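Long-range contact in putative cell invasion protein with MAC/Perforin domain (Bacteroides thetaiotaomicron VPI-5482, PDB 3KK7), which is of uncertain function but belongs to the pore-forming membrane-attack complex/perforin family and probably acts at membranes: residues G220-T231 / K287-L298. Numbering follows the deposited sequence.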
ATOM      1  N   GLY A 220       1.998 -17.372 -20.292  1.00 22.53           N
ATOM      2  CA  GLY A 220       1.065 -18.317 -19.671  1.00 23.02           C
ATOM      3  C   GLY A 220       1.723 -18.973 -18.456  1.00 22.94           C
ATOM      4  O   GLY A 220       2.917 -19.055 -18.396  1.00 23.04           O
ATOM      5  N   ARG A 221       0.952 -19.426 -17.484  1.00 23.25           N
ATOM      6  CA  ARG A 221       1.522 -20.075 -16.300  1.00 23.80           C
ATOM      7  C   ARG A 221       0.577 -21.111 -15.746  1.00 24.25           C
ATOM      8  O   ARG A 221      -0.621 -20.861 -15.703  1.00 24.82           O
ATOM      9  CB  ARG A 221       1.766 -19.045 -15.205  1.00 24.03           C
ATOM     10  CG  ARG A 221       2.158 -19.587 -13.824  1.00 24.47           C
ATOM     11  CD  ARG A 221       2.447 -18.418 -12.892  1.00 26.06           C
ATOM     12  NE  ARG A 221       2.981 -18.820 -11.599  1.00 27.81           N
ATOM     13  CZ  ARG A 221       3.287 -17.975 -10.616  1.00 28.12           C
ATOM     14  NH1 ARG A 221       3.107 -16.671 -10.769  1.00 29.83           N
ATOM     15  NH2 ARG A 221       3.752 -18.432  -9.469  1.00 27.17           N
ATOM     16  N   ALA A 222       1.103 -22.268 -15.338  1.00 24.34           N
ATOM     17  CA  ALA A 222       0.321 -23.188 -14.526  1.00 24.49           C
ATOM     18  C   ALA A 222       0.903 -23.113 -13.118  1.00 24.54           C
ATOM     19  O   ALA A 222       2.107 -23.119 -12.931  1.00 24.38           O
ATOM     20  CB  ALA A 222       0.363 -24.585 -15.076  1.00 24.52           C
ATOM     21  N   SER A 223       0.017 -23.013 -12.137  1.00 25.13           N
ATOM     22  CA  SER A 223       0.358 -22.825 -10.742  1.00 24.88           C
ATOM     23  C   SER A 223      -0.339 -23.913  -9.981  1.00 24.98           C
ATOM     24  O   SER A 223      -1.524 -24.114 -10.150  1.00 25.59           O
ATOM     25  CB  SER A 223      -0.197 -21.495 -10.269  1.00 24.90           C
ATOM     26  OG  SER A 223       0.044 -21.339  -8.892  1.00 26.02           O
ATOM     27  N   ALA A 224       0.403 -24.638  -9.159  1.00 25.42           N
ATOM     28  CA  ALA A 224      -0.126 -25.754  -8.398  1.00 24.61           C
ATOM     29  C   ALA A 224       0.289 -25.580  -6.938  1.00 24.01           C
ATOM     30  O   ALA A 224       1.458 -25.272  -6.660  1.00 23.48           O
ATOM     31  CB  ALA A 224       0.419 -27.077  -8.952  1.00 24.37           C
ATOM     32  N   LEU A 225      -0.665 -25.776  -6.025  1.00 23.11           N
ATOM     33  CA  LEU A 225      -0.381 -25.789  -4.598  1.00 22.88           C
ATOM     34  C   LEU A 225      -0.559 -27.208  -4.106  1.00 22.97           C
ATOM     35  O   LEU A 225      -1.410 -27.936  -4.613  1.00 22.98           O
ATOM     36  CB  LEU A 225      -1.315 -24.852  -3.839  1.00 22.56           C
ATOM     37  CG  LEU A 225      -1.384 -23.427  -4.378  1.00 21.73           C
ATOM     38  CD1 LEU A 225      -2.517 -22.696  -3.694  1.00 22.28           C
ATOM     39  CD2 LEU A 225      -0.054 -22.747  -4.161  1.00 20.88           C
ATOM     40  N   PHE A 226       0.262 -27.589  -3.129  1.00 23.10           N
ATOM     41  CA  PHE A 226       0.257 -28.925  -2.563  1.00 23.13           C
ATOM     42  C   PHE A 226       0.065 -28.871  -1.047  1.00 23.69           C
ATOM     43  O   PHE A 226       0.576 -27.964  -0.340  1.00 23.28           O
ATOM     44  CB  PHE A 226       1.576 -29.663  -2.850  1.00 23.19           C
ATOM     45  CG  PHE A 226       1.881 -29.850  -4.315  1.00 22.22           C
ATOM     46  CD1 PHE A 226       2.293 -28.792  -5.097  1.00 22.63           C
ATOM     47  CD2 PHE A 226       1.804 -31.081  -4.893  1.00 21.49           C
ATOM     48  CE1 PHE A 226       2.587 -28.972  -6.419  1.00 22.61           C
ATOM     49  CE2 PHE A 226       2.087 -31.248  -6.215  1.00 21.97           C
ATOM     50  CZ  PHE A 226       2.486 -30.196  -6.971  1.00 21.35           C
ATOM     51  N   TYR A 227      -0.667 -29.862  -0.555  1.00 23.76           N
ATOM     52  CA  TYR A 227      -0.870 -30.033   0.866  1.00 24.39           C
ATOM     53  C   TYR A 227      -0.593 -31.480   1.230  1.00 24.19           C
ATOM     54  O   TYR A 227      -1.342 -32.368   0.851  1.00 24.64           O
ATOM     55  CB  TYR A 227      -2.288 -29.606   1.243  1.00 24.42           C
ATOM     56  CG  TYR A 227      -2.568 -29.700   2.725  1.00 24.68           C
ATOM     57  CD1 TYR A 227      -3.039 -30.878   3.283  1.00 22.59           C
ATOM     58  CD2 TYR A 227      -2.381 -28.589   3.581  1.00 24.48           C
ATOM     59  CE1 TYR A 227      -3.308 -30.963   4.660  1.00 22.99           C
ATOM     60  CE2 TYR A 227      -2.657 -28.677   4.964  1.00 23.30           C
ATOM     61  CZ  TYR A 227      -3.121 -29.867   5.480  1.00 21.82           C
ATOM     62  OH  TYR A 227      -3.392 -29.983   6.811  1.00 25.25           O
ATOM     63  N   GLY A 228       0.514 -31.703   1.941  1.00 24.65           N
ATOM     64  CA  GLY A 228       0.959 -33.042   2.367  1.00 24.33           C
ATOM     65  C   GLY A 228       0.990 -33.291   3.880  1.00 24.58           C
ATOM     66  O   GLY A 228       1.314 -32.396   4.686  1.00 23.45           O
ATOM     67  N   VAL A 229       0.635 -34.526   4.263  1.00 24.89           N
ATOM     68  CA  VAL A 229       0.837 -34.996   5.631  1.00 24.81           C
ATOM     69  C   VAL A 229       2.021 -35.968   5.598  1.00 25.52           C
ATOM     70  O   VAL A 229       1.911 -37.089   5.077  1.00 25.92           O
ATOM     71  CB  VAL A 229      -0.423 -35.638   6.212  1.00 24.62           C
ATOM     72  CG1 VAL A 229      -0.138 -36.268   7.569  1.00 23.36           C
ATOM     73  CG2 VAL A 229      -1.522 -34.587   6.314  1.00 23.19           C
ATOM     74  N   ASP A 230       3.154 -35.523   6.135  1.00 25.75           N
ATOM     75  CA  ASP A 230       4.361 -36.320   6.130  1.00 26.24           C
ATOM     76  C   ASP A 230       4.185 -37.387   7.210  1.00 27.09           C
ATOM     77  O   ASP A 230       3.910 -37.098   8.378  1.00 28.03           O
ATOM     78  CB  ASP A 230       5.590 -35.445   6.383  1.00 26.07           C
ATOM     79  CG  ASP A 230       6.885 -36.117   5.980  1.00 25.23           C
ATOM     80  OD1 ASP A 230       7.276 -37.127   6.612  1.00 22.07           O
ATOM     81  OD2 ASP A 230       7.521 -35.604   5.040  1.00 23.34           O
ATOM     82  N   THR A 231       4.313 -38.628   6.784  1.00 27.83           N
ATOM     83  CA  THR A 231       4.057 -39.784   7.620  1.00 28.00           C
ATOM     84  C   THR A 231       5.010 -39.873   8.808  1.00 28.39           C
ATOM     85  O   THR A 231       4.586 -40.174   9.943  1.00 28.56           O
ATOM     86  CB  THR A 231       4.180 -41.051   6.753  1.00 28.03           C
ATOM     87  OG1 THR A 231       3.267 -40.930   5.649  1.00 27.47           O
ATOM     88  CG2 THR A 231       3.917 -42.368   7.577  1.00 26.80           C
ATOM     89  N   LYS A 287       6.831 -41.348   1.523  1.00 28.42           N
ATOM     90  CA  LYS A 287       7.045 -40.224   2.435  1.00 27.74           C
ATOM     91  C   LYS A 287       5.765 -39.600   2.985  1.00 26.64           C
ATOM     92  O   LYS A 287       5.779 -39.021   4.069  1.00 25.88           O
ATOM     93  CB  LYS A 287       7.870 -39.145   1.724  1.00 28.04           C
ATOM     94  CG  LYS A 287       9.285 -39.581   1.327  1.00 29.03           C
ATOM     95  CD  LYS A 287      10.088 -40.153   2.511  1.00 30.12           C
ATOM     96  CE  LYS A 287      11.458 -40.601   2.086  1.00 29.99           C
ATOM     97  NZ  LYS A 287      12.326 -40.681   3.272  1.00 31.17           N
ATOM     98  N   PHE A 288       4.662 -39.709   2.252  1.00 25.60           N
ATOM     99  CA  PHE A 288       3.427 -39.029   2.644  1.00 24.95           C
ATOM    100  C   PHE A 288       2.261 -39.975   2.807  1.00 24.24           C
ATOM    101  O   PHE A 288       2.030 -40.823   1.956  1.00 23.57           O
ATOM    102  CB  PHE A 288       3.031 -38.007   1.581  1.00 24.89           C
ATOM    103  CG  PHE A 288       3.947 -36.831   1.495  1.00 25.46           C
ATOM    104  CD1 PHE A 288       3.756 -35.736   2.325  1.00 25.94           C
ATOM    105  CD2 PHE A 288       4.993 -36.810   0.580  1.00 26.30           C
ATOM    106  CE1 PHE A 288       4.601 -34.615   2.254  1.00 27.18           C
ATOM    107  CE2 PHE A 288       5.846 -35.691   0.494  1.00 28.16           C
ATOM    108  CZ  PHE A 288       5.634 -34.587   1.332  1.00 27.92           C
ATOM    109  N   SER A 289       1.504 -39.783   3.884  1.00 23.97           N
ATOM    110  CA  SER A 289       0.224 -40.489   4.082  1.00 23.06           C
ATOM    111  C   SER A 289      -0.864 -39.843   3.244  1.00 22.83           C
ATOM    112  O   SER A 289      -1.883 -40.445   3.000  1.00 22.60           O
ATOM    113  CB  SER A 289      -0.197 -40.492   5.566  1.00 23.21           C
ATOM    114  OG  SER A 289       0.808 -41.055   6.385  1.00 19.97           O
ATOM    115  N   ALA A 290      -0.669 -38.597   2.825  1.00 22.90           N
ATOM    116  CA  ALA A 290      -1.565 -37.990   1.827  1.00 22.80           C
ATOM    117  C   ALA A 290      -0.841 -36.811   1.239  1.00 23.17           C
ATOM    118  O   ALA A 290      -0.152 -36.091   1.983  1.00 24.87           O
ATOM    119  CB  ALA A 290      -2.886 -37.529   2.460  1.00 21.74           C
ATOM    120  N   LEU A 291      -0.967 -36.616  -0.073  1.00 23.02           N
ATOM    121  CA  LEU A 291      -0.490 -35.400  -0.747  1.00 22.46           C
ATOM    122  C   LEU A 291      -1.504 -35.011  -1.793  1.00 22.36           C
ATOM    123  O   LEU A 291      -1.718 -35.745  -2.733  1.00 21.87           O
ATOM    124  CB  LEU A 291       0.861 -35.608  -1.424  1.00 22.27           C
ATOM    125  CG  LEU A 291       1.450 -34.351  -2.089  1.00 21.19           C
ATOM    126  CD1 LEU A 291       1.691 -33.225  -1.083  1.00 19.22           C
ATOM    127  CD2 LEU A 291       2.727 -34.736  -2.769  1.00 19.86           C
ATOM    128  N   SER A 292      -2.101 -33.841  -1.620  1.00 22.83           N
ATOM    129  CA  SER A 292      -3.153 -33.365  -2.496  1.00 23.57           C
ATOM    130  C   SER A 292      -2.698 -32.115  -3.195  1.00 23.77           C
ATOM    131  O   SER A 292      -1.744 -31.486  -2.741  1.00 23.85           O
ATOM    132  CB  SER A 292      -4.402 -33.075  -1.697  1.00 23.62           C
ATOM    133  OG  SER A 292      -4.997 -34.303  -1.336  1.00 24.90           O
ATOM    134  N   TYR A 293      -3.358 -31.771  -4.306  1.00 23.80           N
ATOM    135  CA  TYR A 293      -2.986 -30.565  -5.083  1.00 23.46           C
ATOM    136  C   TYR A 293      -4.150 -29.874  -5.738  1.00 23.52           C
ATOM    137  O   TYR A 293      -5.196 -30.461  -5.921  1.00 23.69           O
ATOM    138  CB  TYR A 293      -1.993 -30.912  -6.178  1.00 23.29           C
ATOM    139  CG  TYR A 293      -2.573 -31.655  -7.396  1.00 23.26           C
ATOM    140  CD1 TYR A 293      -2.798 -33.028  -7.360  1.00 22.81           C
ATOM    141  CD2 TYR A 293      -2.815 -30.992  -8.608  1.00 23.01           C
ATOM    142  CE1 TYR A 293      -3.278 -33.716  -8.468  1.00 23.88           C
ATOM    143  CE2 TYR A 293      -3.325 -31.689  -9.738  1.00 22.91           C
ATOM    144  CZ  TYR A 293      -3.541 -33.043  -9.654  1.00 22.33           C
ATOM    145  OH  TYR A 293      -4.033 -33.749 -10.715  1.00 22.44           O
ATOM    146  N   SER A 294      -3.943 -28.622  -6.101  1.00 23.45           N
ATOM    147  CA  SER A 294      -4.903 -27.884  -6.867  1.00 23.95           C
ATOM    148  C   SER A 294      -4.126 -27.043  -7.856  1.00 24.39           C
ATOM    149  O   SER A 294      -3.116 -26.462  -7.502  1.00 24.77           O
ATOM    150  CB  SER A 294      -5.756 -27.008  -5.946  1.00 24.41           C
ATOM    151  OG  SER A 294      -6.566 -26.090  -6.668  1.00 25.22           O
ATOM    152  N   ILE A 295      -4.574 -26.995  -9.102  1.00 24.86           N
ATOM    153  CA  ILE A 295      -3.914 -26.155 -10.077  1.00 24.94           C
ATOM    154  C   ILE A 295      -4.827 -25.055 -10.599  1.00 24.74           C
ATOM    155  O   ILE A 295      -6.050 -25.089 -10.404  1.00 24.86           O
ATOM    156  CB  ILE A 295      -3.361 -26.952 -11.235  1.00 24.86           C
ATOM    157  CG1 ILE A 295      -4.470 -27.648 -12.004  1.00 24.21           C
ATOM    158  CG2 ILE A 295      -2.355 -27.940 -10.749  1.00 25.82           C
ATOM    159  CD1 ILE A 295      -4.100 -27.772 -13.463  1.00 24.45           C
ATOM    160  N   LYS A 296      -4.194 -24.076 -11.222  1.00 24.32           N
ATOM    161  CA  LYS A 296      -4.863 -22.959 -11.868  1.00 24.87           C
ATOM    162  C   LYS A 296      -3.958 -22.497 -12.977  1.00 24.74           C
ATOM    163  O   LYS A 296      -2.755 -22.347 -12.753  1.00 24.42           O
ATOM    164  CB  LYS A 296      -5.095 -21.784 -10.907  1.00 25.13           C
ATOM    165  CG  LYS A 296      -5.960 -20.651 -11.556  1.00 26.95           C
ATOM    166  CD  LYS A 296      -6.432 -19.542 -10.579  1.00 27.40           C
ATOM    167  CE  LYS A 296      -5.348 -18.547 -10.209  1.00 26.53           C
ATOM    168  NZ  LYS A 296      -5.947 -17.361  -9.523  1.00 26.26           N
ATOM    169  N   THR A 297      -4.511 -22.275 -14.168  1.00 24.96           N
ATOM    170  CA  THR A 297      -3.718 -21.782 -15.291  1.00 24.35           C
ATOM    171  C   THR A 297      -4.028 -20.313 -15.466  1.00 24.90           C
ATOM    172  O   THR A 297      -5.138 -19.864 -15.183  1.00 24.34           O
ATOM    173  CB  THR A 297      -3.972 -22.554 -16.588  1.00 24.45           C
ATOM    174  OG1 THR A 297      -5.374 -22.611 -16.856  1.00 24.10           O
ATOM    175  CG2 THR A 297      -3.431 -23.958 -16.488  1.00 23.05           C
ATOM    176  N   LEU A 298      -3.008 -19.566 -15.877  1.00 25.74           N
ATOM    177  CA  LEU A 298      -3.114 -18.138 -16.122  1.00 26.29           C
ATOM    178  C   LEU A 298      -2.880 -17.942 -17.603  1.00 27.11           C
ATOM    179  O   LEU A 298      -1.790 -18.259 -18.094  1.00 27.89           O
ATOM    180  CB  LEU A 298      -2.057 -17.363 -15.356  1.00 25.54           C
ATOM    181  CG  LEU A 298      -2.087 -17.451 -13.839  1.00 25.95           C
ATOM    182  CD1 LEU A 298      -1.056 -16.495 -13.275  1.00 25.31           C
ATOM    183  CD2 LEU A 298      -3.431 -17.118 -13.297  1.00 25.10           C
TER
HETATM  184  O   HOH W   1       7.658 -39.883   6.050  1.00 22.42           O
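From Arg221 paired with Leu298 to Tyr227 paired with Ser292, the two strands run antiparallel, their axes 167° apart and 4.6 Å away at the closest, with paired amides hydrogen-bonding at every second residue. One face is mostly apolar. There Tyr293 lays its CB over one face of the Phe226 ring, 4.0 Å from Phe226 CD2, and Leu291 CG stands at that ring's edge. Leu291 CG points anti to its own nitrogen (chi1 -177°), which carries CD1 across to Gly228 CA at 3.5 Å. Further along, Ala224 CB meets Ile295 CG2. On the other face Arg221 and Leu298 run side by side, and Lys296 reaches a salt bridge with Asp71. Where the chain turns at Ser289, Thr231 OG1 and Ser289 OG share a 2.6 Å hydrogen bond; a water lies within hydrogen-bonding distance of Lys287 O and Asp230 OD1, which also accepts from Ser233 N. With Met243 of helix 236-249 against Phe226 and Leu291, and Ile274 of strand 271-274 touching Ala224, Tyr293 and Ile295, this pair belongs to the bent central sheet of the MACPF fold, its sides chemically distinct: mostly hydrophobic here, mixed on the reverse, where Leu225, Val229 and Leu298 sit among serines and Lys296.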